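Local coordinates for protein oxaloacetate acetyl hydrolase (Cryphonectria parasitica, PDB 3LYE) that is a TIM-barrel enzyme of the phosphoenolpyruvate phosphomutase family, modelled here with bound calcium ions, at residues 18-23 with 240-245; 178-183 with 195-200; 143-148 with 165-170; 107-112 with 153-158. One frame throughout, in Å; residues are numbered along the deposited sequence.

Contact 1: 18-23 with 240-245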
loop_
_atom_site.group_PDB
_atom_site.type_symbol
_atom_site.label_atom_id
_atom_site.label_comp_id
_atom_site.label_asym_id
_atom_site.label_seq_id
_atom_site.Cartn_x
_atom_site.Cartn_y
_atom_site.Cartn_z
ATOM N N HIS A 18 8.096 -24.016 -19.097
ATOM C CA HIS A 18 7.983 -25.426 -19.477
ATOM C C HIS A 18 6.876 -25.579 -20.545
ATOM O O HIS A 18 7.039 -26.274 -21.560
ATOM C CB HIS A 18 7.663 -26.305 -18.270
ATOM C CG HIS A 18 7.286 -27.698 -18.646
ATOM N ND1 HIS A 18 8.224 -28.636 -19.007
ATOM C CD2 HIS A 18 6.080 -28.294 -18.784
ATOM C CE1 HIS A 18 7.616 -29.763 -19.325
ATOM N NE2 HIS A 18 6.314 -29.583 -19.201
ATOM N N LEU A 19 5.733 -24.938 -20.317
ATOM C CA LEU A 19 4.654 -25.038 -21.291
ATOM C C LEU A 19 5.103 -24.501 -22.629
ATOM O O LEU A 19 4.793 -25.070 -23.669
ATOM C CB LEU A 19 3.419 -24.261 -20.842
ATOM C CG LEU A 19 2.658 -24.872 -19.671
ATOM C CD1 LEU A 19 1.547 -23.955 -19.187
ATOM C CD2 LEU A 19 2.066 -26.204 -20.080
ATOM N N LEU A 20 5.832 -23.395 -22.608
ATOM C CA LEU A 20 6.296 -22.787 -23.844
ATOM C C LEU A 20 7.359 -23.557 -24.618
ATOM O O LEU A 20 7.274 -23.707 -25.840
ATOM C CB LEU A 20 6.868 -21.403 -23.519
ATOM C CG LEU A 20 7.259 -20.447 -24.646
ATOM C CD1 LEU A 20 6.031 -20.069 -25.463
ATOM C CD2 LEU A 20 7.939 -19.186 -24.127
ATOM N N GLU A 21 8.331 -24.082 -23.897
ATOM C CA GLU A 21 9.434 -24.800 -24.522
ATOM C C GLU A 21 9.261 -26.269 -24.710
ATOM O O GLU A 21 9.760 -26.822 -25.682
ATOM C CB GLU A 21 10.671 -24.627 -23.625
ATOM C CG GLU A 21 11.147 -23.204 -23.497
ATOM C CD GLU A 21 12.377 -23.057 -22.636
ATOM O OE1 GLU A 21 13.017 -21.987 -22.735
ATOM O OE2 GLU A 21 12.688 -23.998 -21.870
ATOM N N ASN A 22 8.525 -26.901 -23.810
ATOM C CA ASN A 22 8.362 -28.347 -23.896
ATOM C C ASN A 22 7.043 -28.886 -24.412
ATOM O O ASN A 22 6.822 -30.098 -24.399
ATOM C CB ASN A 22 8.782 -28.948 -22.551
ATOM C CG ASN A 22 10.213 -28.528 -22.164
ATOM O OD1 ASN A 22 11.112 -28.488 -23.017
ATOM N ND2 ASN A 22 10.416 -28.181 -20.902
ATOM N N THR A 23 6.184 -27.990 -24.883
ATOM C CA THR A 23 4.904 -28.402 -25.435
ATOM C C THR A 23 4.598 -27.520 -26.640
ATOM O O THR A 23 5.248 -26.497 -26.853
ATOM C CB THR A 23 3.713 -28.326 -24.423
ATOM O OG1 THR A 23 3.134 -27.006 -24.389
ATOM C CG2 THR A 23 4.131 -28.748 -23.025
ATOM N N GLY A 240 -0.870 -20.981 -35.438
ATOM C CA GLY A 240 0.453 -21.181 -34.862
ATOM C C GLY A 240 0.832 -20.386 -33.620
ATOM O O GLY A 240 1.978 -20.436 -33.198
ATOM N N PHE A 241 -0.093 -19.617 -33.077
ATOM C CA PHE A 241 0.188 -18.840 -31.880
ATOM C C PHE A 241 0.490 -19.801 -30.735
ATOM O O PHE A 241 -0.022 -20.914 -30.713
ATOM C CB PHE A 241 -1.020 -17.953 -31.525
ATOM C CG PHE A 241 -1.145 -16.717 -32.385
ATOM C CD1 PHE A 241 -0.357 -15.611 -32.136
ATOM C CD2 PHE A 241 -2.050 -16.665 -33.427
ATOM C CE1 PHE A 241 -0.432 -14.499 -32.926
ATOM C CE2 PHE A 241 -2.157 -15.535 -34.212
ATOM C CZ PHE A 241 -1.352 -14.456 -33.961
ATOM N N ARG A 242 1.303 -19.373 -29.767
ATOM C CA ARG A 242 1.634 -20.228 -28.622
ATOM C C ARG A 242 0.924 -19.802 -27.343
ATOM O O ARG A 242 0.801 -20.601 -26.441
ATOM C CB ARG A 242 3.140 -20.317 -28.390
ATOM C CG ARG A 242 3.837 -21.107 -29.490
ATOM C CD ARG A 242 3.307 -22.557 -29.677
ATOM N NE ARG A 242 3.054 -23.205 -28.417
ATOM C CZ ARG A 242 3.966 -23.522 -27.504
ATOM N NH1 ARG A 242 5.259 -23.322 -27.759
ATOM N NH2 ARG A 242 3.575 -24.023 -26.323
ATOM N N ILE A 243 0.543 -18.537 -27.253
ATOM C CA ILE A 243 -0.180 -18.052 -26.084
ATOM C C ILE A 243 -1.323 -17.181 -26.592
ATOM O O ILE A 243 -1.164 -16.488 -27.589
ATOM C CB ILE A 243 0.690 -17.202 -25.119
ATOM C CG1 ILE A 243 1.971 -17.964 -24.752
ATOM C CG2 ILE A 243 -0.111 -16.753 -23.871
ATOM C CD1 ILE A 243 2.972 -17.136 -23.920
ATOM N N MET A 244 -2.469 -17.206 -25.904
ATOM C CA MET A 244 -3.604 -16.376 -26.287
ATOM C C MET A 244 -4.168 -15.859 -24.963
ATOM O O MET A 244 -4.510 -16.636 -24.074
ATOM C CB MET A 244 -4.658 -17.153 -27.051
ATOM C CG MET A 244 -5.786 -16.315 -27.565
ATOM S SD MET A 244 -6.784 -17.312 -28.681
ATOM C CE MET A 244 -8.040 -16.151 -29.216
ATOM N N ILE A 245 -4.220 -14.545 -24.837
ATOM C CA ILE A 245 -4.720 -13.891 -23.635
ATOM C C ILE A 245 -6.049 -13.264 -23.971
ATOM O O ILE A 245 -6.279 -12.835 -25.097
ATOM C CB ILE A 245 -3.708 -12.914 -23.026
ATOM C CG1 ILE A 245 -3.484 -11.692 -23.919
ATOM C CG2 ILE A 245 -2.389 -13.657 -22.744
ATOM C CD1 ILE A 245 -2.446 -10.758 -23.367
#
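Arg242 meets the C-terminal turn of helix 12-22 with the edge of its guanidinium group turned to the backbone carbonyls of Leu19 and Leu20. Arg242 NH1 gives a nearly straight bond to Leu20 O (2.8 Å, 171° at the hydrogen), lying in the carbonyl plane on a lone pair. Arg242 NH2 reaches Leu19 O at 3.1 Å, in the plane of the guanidinium but tilted from that of the carbonyl. Thr23 O lies instead over one face of the group, 3.3 Å from Arg242 CZ, where no N-H points. With bends at chi2 (-57°) and chi3 (-41°), the arginine chain curls back from the start of the strand to these oxygens. Leu20 comes at the aliphatic root of the same chain, its CD1 4.1 Å from Arg242 CB. Arginine suits the place because one flat cation can reach more than one carbonyl at the helix end, where its positive charge should be favourable to the helix dipole. A further bond from NH2 to Glu25 O extends the grip into the turn leading to strand 27-32. Helix 12-22 is thus held to the start of strand 243-247, which lies between strands 27-32 and 219-223 in the sheet.

Contact 2: 178-183 with 195-200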
loop_
_atom_site.group_PDB
_atom_site.type_symbol
_atom_site.label_atom_id
_atom_site.label_comp_id
_atom_site.label_asym_id
_atom_site.label_seq_id
_atom_site.Cartn_x
_atom_site.Cartn_y
_atom_site.Cartn_z
ATOM N N GLU A 178 5.138 -4.045 -41.536
ATOM C CA GLU A 178 6.577 -4.264 -41.664
ATOM C C GLU A 178 7.338 -3.762 -40.456
ATOM O O GLU A 178 8.223 -4.446 -39.970
ATOM C CB GLU A 178 7.139 -3.579 -42.923
ATOM C CG GLU A 178 7.003 -4.344 -44.213
ATOM C CD GLU A 178 7.730 -3.640 -45.364
ATOM O OE1 GLU A 178 8.966 -3.406 -45.250
ATOM O OE2 GLU A 178 7.061 -3.318 -46.376
ATOM N N GLU A 179 7.020 -2.552 -39.998
ATOM C CA GLU A 179 7.679 -1.963 -38.838
ATOM C C GLU A 179 7.470 -2.858 -37.615
ATOM O O GLU A 179 8.401 -3.068 -36.850
ATOM C CB GLU A 179 7.139 -0.567 -38.563
ATOM C CG GLU A 179 7.711 0.123 -37.344
ATOM C CD GLU A 179 9.205 0.319 -37.416
ATOM O OE1 GLU A 179 9.867 0.423 -36.370
ATOM O OE2 GLU A 179 9.730 0.391 -38.533
ATOM N N CYS A 180 6.264 -3.404 -37.454
ATOM C CA CYS A 180 5.980 -4.273 -36.317
ATOM C C CYS A 180 6.870 -5.485 -36.351
ATOM O O CYS A 180 7.449 -5.854 -35.337
ATOM C CB CYS A 180 4.530 -4.751 -36.320
ATOM S SG CYS A 180 3.360 -3.486 -35.857
ATOM N N ILE A 181 6.985 -6.106 -37.519
ATOM C CA ILE A 181 7.810 -7.291 -37.685
ATOM C C ILE A 181 9.280 -6.980 -37.389
ATOM O O ILE A 181 9.964 -7.746 -36.694
ATOM C CB ILE A 181 7.656 -7.873 -39.118
ATOM C CG1 ILE A 181 6.207 -8.333 -39.367
ATOM C CG2 ILE A 181 8.569 -9.047 -39.323
ATOM C CD1 ILE A 181 5.632 -9.263 -38.280
ATOM N N GLU A 182 9.775 -5.848 -37.875
ATOM C CA GLU A 182 11.174 -5.497 -37.627
ATOM C C GLU A 182 11.393 -5.220 -36.132
ATOM O O GLU A 182 12.447 -5.551 -35.576
ATOM C CB GLU A 182 11.595 -4.330 -38.520
ATOM C CG GLU A 182 11.457 -4.656 -40.026
ATOM C CD GLU A 182 12.022 -3.584 -40.934
ATOM O OE1 GLU A 182 12.428 -2.525 -40.414
ATOM O OE2 GLU A 182 12.060 -3.799 -42.168
ATOM N N ARG A 183 10.416 -4.618 -35.471
ATOM C CA ARG A 183 10.550 -4.336 -34.036
ATOM C C ARG A 183 10.573 -5.615 -33.219
ATOM O O ARG A 183 11.310 -5.729 -32.257
ATOM C CB ARG A 183 9.409 -3.471 -33.531
ATOM C CG ARG A 183 9.570 -2.055 -33.907
ATOM C CD ARG A 183 8.428 -1.146 -33.457
ATOM N NE ARG A 183 8.761 0.205 -33.857
ATOM C CZ ARG A 183 8.777 1.280 -33.081
ATOM N NH1 ARG A 183 8.372 1.233 -31.826
ATOM N NH2 ARG A 183 9.171 2.439 -33.583
ATOM N N GLY A 195 6.724 -12.726 -28.791
ATOM C CA GLY A 195 6.336 -11.471 -29.378
ATOM C C GLY A 195 4.812 -11.308 -29.369
ATOM O O GLY A 195 4.058 -12.286 -29.348
ATOM N N LEU A 196 4.370 -10.061 -29.316
ATOM C CA LEU A 196 2.956 -9.713 -29.318
ATOM C C LEU A 196 2.754 -8.511 -30.235
ATOM O O LEU A 196 3.223 -7.413 -29.962
ATOM C CB LEU A 196 2.466 -9.388 -27.897
ATOM C CG LEU A 196 1.146 -8.620 -27.718
ATOM C CD1 LEU A 196 0.036 -9.173 -28.549
ATOM C CD2 LEU A 196 0.792 -8.601 -26.220
ATOM N N LEU A 197 2.114 -8.762 -31.375
ATOM C CA LEU A 197 1.784 -7.730 -32.339
ATOM C C LEU A 197 0.326 -7.427 -31.919
ATOM O O LEU A 197 -0.573 -8.235 -32.120
ATOM C CB LEU A 197 1.924 -8.242 -33.770
ATOM C CG LEU A 197 1.965 -7.154 -34.849
ATOM C CD1 LEU A 197 2.445 -7.699 -36.177
ATOM C CD2 LEU A 197 0.605 -6.483 -35.010
ATOM N N GLU A 198 0.127 -6.268 -31.326
ATOM C CA GLU A 198 -1.204 -5.838 -30.830
ATOM C C GLU A 198 -2.112 -5.255 -31.872
ATOM O O GLU A 198 -1.707 -4.505 -32.739
ATOM C CB GLU A 198 -1.004 -4.751 -29.768
ATOM C CG GLU A 198 -2.251 -4.159 -29.096
ATOM C CD GLU A 198 -3.004 -5.157 -28.237
ATOM O OE1 GLU A 198 -2.376 -6.121 -27.751
ATOM O OE2 GLU A 198 -4.225 -4.961 -28.048
ATOM N N GLY A 199 -3.368 -5.631 -31.796
ATOM C CA GLY A 199 -4.343 -5.090 -32.712
ATOM C C GLY A 199 -4.394 -5.483 -34.163
ATOM O O GLY A 199 -4.553 -4.612 -35.031
ATOM N N PHE A 200 -4.339 -6.772 -34.449
ATOM C CA PHE A 200 -4.403 -7.209 -35.829
ATOM C C PHE A 200 -5.706 -6.688 -36.445
ATOM O O PHE A 200 -6.748 -6.599 -35.767
ATOM C CB PHE A 200 -4.422 -8.727 -35.920
ATOM C CG PHE A 200 -3.122 -9.379 -35.559
ATOM C CD1 PHE A 200 -2.024 -9.223 -36.369
ATOM C CD2 PHE A 200 -3.006 -10.173 -34.437
ATOM C CE1 PHE A 200 -0.817 -9.829 -36.066
ATOM C CE2 PHE A 200 -1.797 -10.777 -34.121
ATOM C CZ PHE A 200 -0.706 -10.611 -34.941
#
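Leu197 of strand 194-197 lays its branched end against Cys180 on helix 177-189, and the shortest approach is from Leu197 CD1 to Cys180 CB, 3.6 Å. The sulfur is set a little farther off: Cys180 SG stands 4.1 Å from Leu197 CG. The same CD1 methyl of Leu197 also meets the tip of Ile181, whose CD1 is 4.1 Å away. The first bond of the Ile181 side chain points away from the strand, and the bends at chi1 (-63°) and chi2 (-51°) fold its terminal methyl round to the leucine. Cysteine suits the position nearest the strand, being small enough to let the backbones come within 6.7 Å between Cys180 CA and Leu197 CA, while leucine is long enough to reach it.

Beyond this first shell, Cys180 also packs on Thr169 and Ala171, and Ile181 on Leu213 of helix 203-213. Nearby, Arg183 NE binds Glu179 OE1 on its anti lone pair at 2.8 Å, and its NH1 forms a salt bridge with Asp124. No hydrogen bond crosses between the two segments. The contact therefore rests on van der Waals packing and the exclusion of water, and the salt bridges of Arg183 lie off to the side of it.

Contact 3: 143-148 with 165-170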
loop_
_atom_site.group_PDB
_atom_site.type_symbol
_atom_site.label_atom_id
_atom_site.label_comp_id
_atom_site.label_asym_id
_atom_site.label_seq_id
_atom_site.Cartn_x
_atom_site.Cartn_y
_atom_site.Cartn_z
ATOM N N ASP A 143 14.829 2.366 -31.292
ATOM C CA ASP A 143 15.922 2.349 -30.321
ATOM C C ASP A 143 15.413 2.565 -28.881
ATOM O O ASP A 143 15.879 1.918 -27.964
ATOM C CB ASP A 143 16.937 3.417 -30.676
ATOM C CG ASP A 143 17.956 2.955 -31.729
ATOM O OD1 ASP A 143 18.660 3.845 -32.245
ATOM O OD2 ASP A 143 18.064 1.740 -32.045
ATOM N N GLU A 144 14.490 3.495 -28.681
ATOM C CA GLU A 144 13.946 3.761 -27.350
ATOM C C GLU A 144 13.215 2.524 -26.819
ATOM O O GLU A 144 13.243 2.229 -25.627
ATOM C CB GLU A 144 12.983 4.940 -27.376
ATOM C CG GLU A 144 13.555 6.287 -27.785
ATOM C CD GLU A 144 12.474 7.382 -27.764
ATOM O OE1 GLU A 144 12.206 7.885 -26.653
ATOM O OE2 GLU A 144 11.867 7.712 -28.819
ATOM N N TYR A 145 12.533 1.812 -27.706
ATOM C CA TYR A 145 11.842 0.609 -27.295
ATOM C C TYR A 145 12.837 -0.473 -26.877
ATOM O O TYR A 145 12.649 -1.151 -25.876
ATOM C CB TYR A 145 10.998 0.094 -28.429
ATOM C CG TYR A 145 10.362 -1.240 -28.242
ATOM C CD1 TYR A 145 9.566 -1.500 -27.130
ATOM C CD2 TYR A 145 10.468 -2.223 -29.214
ATOM C CE1 TYR A 145 8.926 -2.712 -26.993
ATOM C CE2 TYR A 145 9.809 -3.420 -29.089
ATOM C CZ TYR A 145 9.045 -3.664 -27.982
ATOM O OH TYR A 145 8.398 -4.861 -27.899
ATOM N N LEU A 146 13.915 -0.618 -27.633
ATOM C CA LEU A 146 14.930 -1.619 -27.333
ATOM C C LEU A 146 15.623 -1.329 -26.011
ATOM O O LEU A 146 16.080 -2.270 -25.369
ATOM C CB LEU A 146 15.886 -1.829 -28.482
ATOM C CG LEU A 146 15.212 -2.323 -29.745
ATOM C CD1 LEU A 146 16.212 -2.332 -30.896
ATOM C CD2 LEU A 146 14.603 -3.680 -29.541
ATOM N N VAL A 147 15.695 -0.065 -25.602
ATOM C CA VAL A 147 16.270 0.294 -24.303
ATOM C C VAL A 147 15.384 -0.408 -23.234
ATOM O O VAL A 147 15.889 -0.966 -22.260
ATOM C CB VAL A 147 16.286 1.823 -24.076
ATOM C CG1 VAL A 147 16.568 2.137 -22.627
ATOM C CG2 VAL A 147 17.335 2.457 -24.942
ATOM N N ARG A 148 14.063 -0.347 -23.405
ATOM C CA ARG A 148 13.155 -0.992 -22.455
ATOM C C ARG A 148 13.357 -2.506 -22.463
ATOM O O ARG A 148 13.508 -3.140 -21.399
ATOM C CB ARG A 148 11.667 -0.596 -22.747
ATOM C CG ARG A 148 11.564 0.972 -22.846
ATOM C CD ARG A 148 10.434 1.868 -22.378
ATOM N NE ARG A 148 9.388 1.816 -23.302
ATOM C CZ ARG A 148 8.389 2.672 -23.619
ATOM N NH1 ARG A 148 8.288 4.007 -23.376
ATOM N NH2 ARG A 148 7.508 2.115 -24.402
ATOM N N LEU A 165 9.504 -12.933 -20.907
ATOM C CA LEU A 165 9.323 -11.578 -21.333
ATOM C C LEU A 165 8.694 -11.545 -22.707
ATOM O O LEU A 165 9.246 -12.096 -23.666
ATOM C CB LEU A 165 10.661 -10.824 -21.346
ATOM C CG LEU A 165 10.484 -9.338 -21.756
ATOM C CD1 LEU A 165 9.772 -8.520 -20.640
ATOM C CD2 LEU A 165 11.822 -8.744 -22.103
ATOM N N ILE A 166 7.533 -10.915 -22.798
ATOM C CA ILE A 166 6.794 -10.764 -24.026
ATOM C C ILE A 166 6.971 -9.356 -24.519
ATOM O O ILE A 166 6.668 -8.378 -23.824
ATOM C CB ILE A 166 5.287 -11.042 -23.803
ATOM C CG1 ILE A 166 5.059 -12.465 -23.299
ATOM C CG2 ILE A 166 4.468 -10.734 -25.083
ATOM C CD1 ILE A 166 4.013 -12.542 -22.156
ATOM N N ALA A 167 7.516 -9.246 -25.732
ATOM C CA ALA A 167 7.734 -7.966 -26.375
ATOM C C ALA A 167 6.497 -7.601 -27.160
ATOM O O ALA A 167 6.178 -8.256 -28.144
ATOM C CB ALA A 167 8.948 -8.010 -27.311
ATOM N N ARG A 168 5.824 -6.550 -26.731
ATOM C CA ARG A 168 4.618 -6.063 -27.398
ATOM C C ARG A 168 4.906 -4.815 -28.222
ATOM O O ARG A 168 5.645 -3.938 -27.775
ATOM C CB ARG A 168 3.557 -5.687 -26.344
ATOM C CG ARG A 168 2.387 -4.864 -26.891
ATOM C CD ARG A 168 1.303 -4.723 -25.862
ATOM N NE ARG A 168 0.446 -3.603 -26.190
ATOM C CZ ARG A 168 -0.710 -3.356 -25.592
ATOM N NH1 ARG A 168 -1.174 -4.184 -24.672
ATOM N NH2 ARG A 168 -1.418 -2.291 -25.930
ATOM N N THR A 169 4.325 -4.766 -29.421
ATOM C CA THR A 169 4.458 -3.610 -30.273
ATOM C C THR A 169 3.046 -3.152 -30.618
ATOM O O THR A 169 2.185 -3.930 -31.040
ATOM C CB THR A 169 5.309 -3.771 -31.557
ATOM O OG1 THR A 169 5.294 -2.530 -32.277
ATOM C CG2 THR A 169 4.820 -4.835 -32.451
ATOM N N ASP A 170 2.866 -1.860 -30.443
ATOM C CA ASP A 170 1.625 -1.166 -30.724
ATOM C C ASP A 170 1.818 -0.300 -31.971
ATOM O O ASP A 170 1.029 0.598 -32.221
ATOM C CB ASP A 170 1.306 -0.249 -29.556
ATOM C CG ASP A 170 0.719 -0.993 -28.392
ATOM O OD1 ASP A 170 -0.445 -1.398 -28.511
ATOM O OD2 ASP A 170 1.410 -1.175 -27.375
#
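Helix 142-158 packs on the barrel strand that follows it, 164-169, and Tyr145 spans the gap to Ala167 and Arg168. Helix and strand run nearly antiparallel, at 161°, with their axes 10.5 Å apart, so a long side chain is needed to bridge them. Tyrosine supplies that length: with CG anti to the backbone N (chi1 172°), the ring extends straight toward the strand. Tyr145 OH lies 3.3 Å from Ala167 CB and 2.9 Å from Arg168 O, which approaches the ring obliquely. Alanine suits the place beside the phenol oxygen, its lone methyl fitting against it; Ala167 packs also on Ile149 and on Ala187 of helix 177-189.

The Arg168 guanidinium ends up far from the helix and grips Asp170 side-on. Arg168 NE reaches Asp170 OD2 and Arg168 NH2 reaches Asp170 OD1, each at 2.9 Å, with the aspartate met on its syn side, fixing each other's rotation. Lys137 makes a second salt bridge to Asp170 OD1, and a bound calcium ion lies about 5 Å from the Arg168 side chain. A helix packed antiparallel on the strand that follows it, with charged groups gathered at the strand's C-terminal end, is characteristic of TIM barrels.

Contact 4: 107-112 with 153-158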
loop_
_atom_site.group_PDB
_atom_site.type_symbol
_atom_site.label_atom_id
_atom_site.label_comp_id
_atom_site.label_asym_id
_atom_site.label_seq_id
_atom_site.Cartn_x
_atom_site.Cartn_y
_atom_site.Cartn_z
ATOM N N ARG A 107 13.241 -2.261 -12.307
ATOM C CA ARG A 107 12.577 -2.389 -11.009
ATOM C C ARG A 107 11.285 -3.190 -11.150
ATOM O O ARG A 107 10.994 -4.030 -10.346
ATOM C CB ARG A 107 12.285 -0.997 -10.458
ATOM C CG ARG A 107 11.667 -1.038 -9.073
ATOM C CD ARG A 107 11.619 0.374 -8.502
ATOM N NE ARG A 107 10.978 0.434 -7.188
ATOM C CZ ARG A 107 11.588 0.107 -6.051
ATOM N NH1 ARG A 107 12.855 -0.261 -6.047
ATOM N NH2 ARG A 107 10.907 0.135 -4.910
ATOM N N THR A 108 10.527 -2.907 -12.202
ATOM C CA THR A 108 9.272 -3.591 -12.451
ATOM C C THR A 108 9.505 -5.086 -12.662
ATOM O O THR A 108 8.834 -5.915 -12.062
ATOM C CB THR A 108 8.557 -2.967 -13.673
ATOM O OG1 THR A 108 8.227 -1.589 -13.401
ATOM C CG2 THR A 108 7.279 -3.722 -13.986
ATOM N N VAL A 109 10.463 -5.434 -13.527
ATOM C CA VAL A 109 10.735 -6.823 -13.777
ATOM C C VAL A 109 11.196 -7.503 -12.486
ATOM O O VAL A 109 10.760 -8.608 -12.196
ATOM C CB VAL A 109 11.754 -6.990 -14.952
ATOM C CG1 VAL A 109 12.163 -8.467 -15.075
ATOM C CG2 VAL A 109 11.135 -6.483 -16.243
ATOM N N GLU A 110 12.090 -6.855 -11.736
ATOM C CA GLU A 110 12.582 -7.446 -10.505
ATOM C C GLU A 110 11.431 -7.690 -9.543
ATOM O O GLU A 110 11.368 -8.740 -8.914
ATOM C CB GLU A 110 13.594 -6.492 -9.923
ATOM C CG GLU A 110 14.133 -6.846 -8.570
ATOM C CD GLU A 110 15.108 -5.788 -8.102
ATOM O OE1 GLU A 110 14.870 -4.577 -8.398
ATOM O OE2 GLU A 110 16.093 -6.161 -7.456
ATOM N N HIS A 111 10.556 -6.700 -9.364
ATOM C CA HIS A 111 9.423 -6.831 -8.449
ATOM C C HIS A 111 8.445 -7.929 -8.892
ATOM O O HIS A 111 7.947 -8.699 -8.082
ATOM C CB HIS A 111 8.732 -5.487 -8.259
ATOM C CG HIS A 111 9.501 -4.560 -7.374
ATOM N ND1 HIS A 111 8.919 -3.851 -6.355
ATOM C CD2 HIS A 111 10.814 -4.239 -7.344
ATOM C CE1 HIS A 111 9.838 -3.148 -5.721
ATOM N NE2 HIS A 111 11.003 -3.389 -6.280
ATOM N N TYR A 112 8.201 -8.005 -10.191
ATOM C CA TYR A 112 7.318 -9.035 -10.726
ATOM C C TYR A 112 7.961 -10.401 -10.445
ATOM O O TYR A 112 7.295 -11.344 -9.995
ATOM C CB TYR A 112 7.049 -8.851 -12.215
ATOM C CG TYR A 112 5.923 -7.903 -12.574
ATOM C CD1 TYR A 112 5.563 -6.831 -11.742
ATOM C CD2 TYR A 112 5.262 -8.058 -13.768
ATOM C CE1 TYR A 112 4.554 -5.965 -12.118
ATOM C CE2 TYR A 112 4.264 -7.206 -14.145
ATOM C CZ TYR A 112 3.901 -6.160 -13.304
ATOM O OH TYR A 112 2.897 -5.292 -13.699
ATOM N N VAL A 153 15.389 -7.680 -20.036
ATOM C CA VAL A 153 16.116 -8.908 -20.238
ATOM C C VAL A 153 17.318 -8.974 -19.304
ATOM O O VAL A 153 17.583 -10.011 -18.693
ATOM C CB VAL A 153 16.533 -9.056 -21.703
ATOM C CG1 VAL A 153 17.507 -10.218 -21.885
ATOM C CG2 VAL A 153 15.337 -9.278 -22.559
ATOM N N ALA A 154 18.069 -7.889 -19.191
ATOM C CA ALA A 154 19.226 -7.915 -18.303
ATOM C C ALA A 154 18.805 -8.240 -16.882
ATOM O O ALA A 154 19.554 -8.917 -16.155
ATOM C CB ALA A 154 19.983 -6.600 -18.342
ATOM N N THR A 155 17.660 -7.704 -16.458
ATOM C CA THR A 155 17.184 -7.972 -15.114
ATOM C C THR A 155 16.834 -9.434 -14.891
ATOM O O THR A 155 17.251 -10.030 -13.886
ATOM C CB THR A 155 15.959 -7.119 -14.787
ATOM O OG1 THR A 155 16.295 -5.741 -14.881
ATOM C CG2 THR A 155 15.439 -7.375 -13.365
ATOM N N LYS A 156 16.083 -10.011 -15.813
ATOM C CA LYS A 156 15.706 -11.411 -15.660
ATOM C C LYS A 156 16.949 -12.292 -15.636
ATOM O O LYS A 156 17.006 -13.259 -14.883
ATOM C CB LYS A 156 14.642 -11.840 -16.660
ATOM C CG LYS A 156 15.049 -12.142 -18.034
ATOM C CD LYS A 156 13.892 -12.104 -19.049
ATOM C CE LYS A 156 14.265 -12.588 -20.462
ATOM N NZ LYS A 156 14.282 -14.099 -20.674
ATOM N N ARG A 157 17.966 -11.945 -16.426
ATOM C CA ARG A 157 19.206 -12.709 -16.440
ATOM C C ARG A 157 19.990 -12.547 -15.131
ATOM O O ARG A 157 20.487 -13.544 -14.561
ATOM C CB ARG A 157 20.060 -12.263 -17.612
ATOM C CG ARG A 157 19.534 -12.793 -18.913
ATOM C CD ARG A 157 20.338 -12.306 -20.138
ATOM N NE ARG A 157 21.806 -12.405 -19.961
ATOM C CZ ARG A 157 22.530 -13.511 -20.098
ATOM N NH1 ARG A 157 23.836 -13.469 -19.876
ATOM N NH2 ARG A 157 21.966 -14.656 -20.457
ATOM N N ARG A 158 20.097 -11.320 -14.619
ATOM C CA ARG A 158 20.827 -11.049 -13.370
ATOM C C ARG A 158 20.198 -11.813 -12.211
ATOM O O ARG A 158 20.894 -12.312 -11.313
ATOM C CB ARG A 158 20.785 -9.541 -13.144
ATOM C CG ARG A 158 21.393 -8.965 -11.936
ATOM C CD ARG A 158 21.614 -7.428 -12.186
ATOM N NE ARG A 158 20.348 -6.684 -12.314
ATOM C CZ ARG A 158 19.868 -5.991 -13.368
ATOM N NH1 ARG A 158 20.481 -5.851 -14.540
ATOM N NH2 ARG A 158 18.698 -5.386 -13.220
#
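Apolar contact joins helix 102-114 to helix 142-158, with Val109 and Thr155 as the principal pair. Val109 CG1 lies 3.9 Å from Thr155 CG2, and the two side chains pass alongside one another, pointing opposite ways. Because CG2 of Thr155 stands anti to its own backbone N (chi1 -60° for OG1), the methyl is turned to the neighbouring helix. Thr155 CG2 also lies 3.8 Å from Glu110 N and 4.0 Å from Glu110 CB. Such short beta-branched side chains suit an interface where the axes come to 8.8 Å, since they fill it without holding the helices apart. Lys156 contributes its backbone and the root of its chain, Lys156 CB lying 4.5 Å from Val109 CG1.

Polar groups look elsewhere. Thr155 OG1 is bonded to the backbone of its own helix at Ala151 O, which satisfies the hydroxyl of this buried residue while the methyl faces the valine. The Lys156 amine leads away to a salt bridge with Asp193, while its aliphatic stem lies along Leu165 and Ile113.

At the border of the interface other copies of the protein come in: Glu110 packs on Pro86 and Arg158 on Val294 of a second subunit. Neighbouring helices crossing at a shallow -38°, side by side outside a parallel sheet, are characteristic of the helical layer of a TIM barrel.

In the fold
All four contacts belong to one alpha/beta barrel. Contacts 1, 2 and 3 each bring a helix against the strands, whereas contact 4 joins two helices of the outer layer. Contacts 2 and 3 lie closest, their centres about 10 Å apart, and hold neighbouring strands, linked by probable backbone hydrogen bonds such as Leu196 N to Ala167 O. Helix 142-158 serves both contacts 3 and 4, and Leu165 packs on Val153 and Lys156 between them. Contacts 2, 3 and 4 are buried, and contacts 2 and 4 are held by apolar side chains; contact 1, partly exposed, relies on charge-assisted bonds to carbonyls. Phe241 against Phe200 connects contacts 1 and 2.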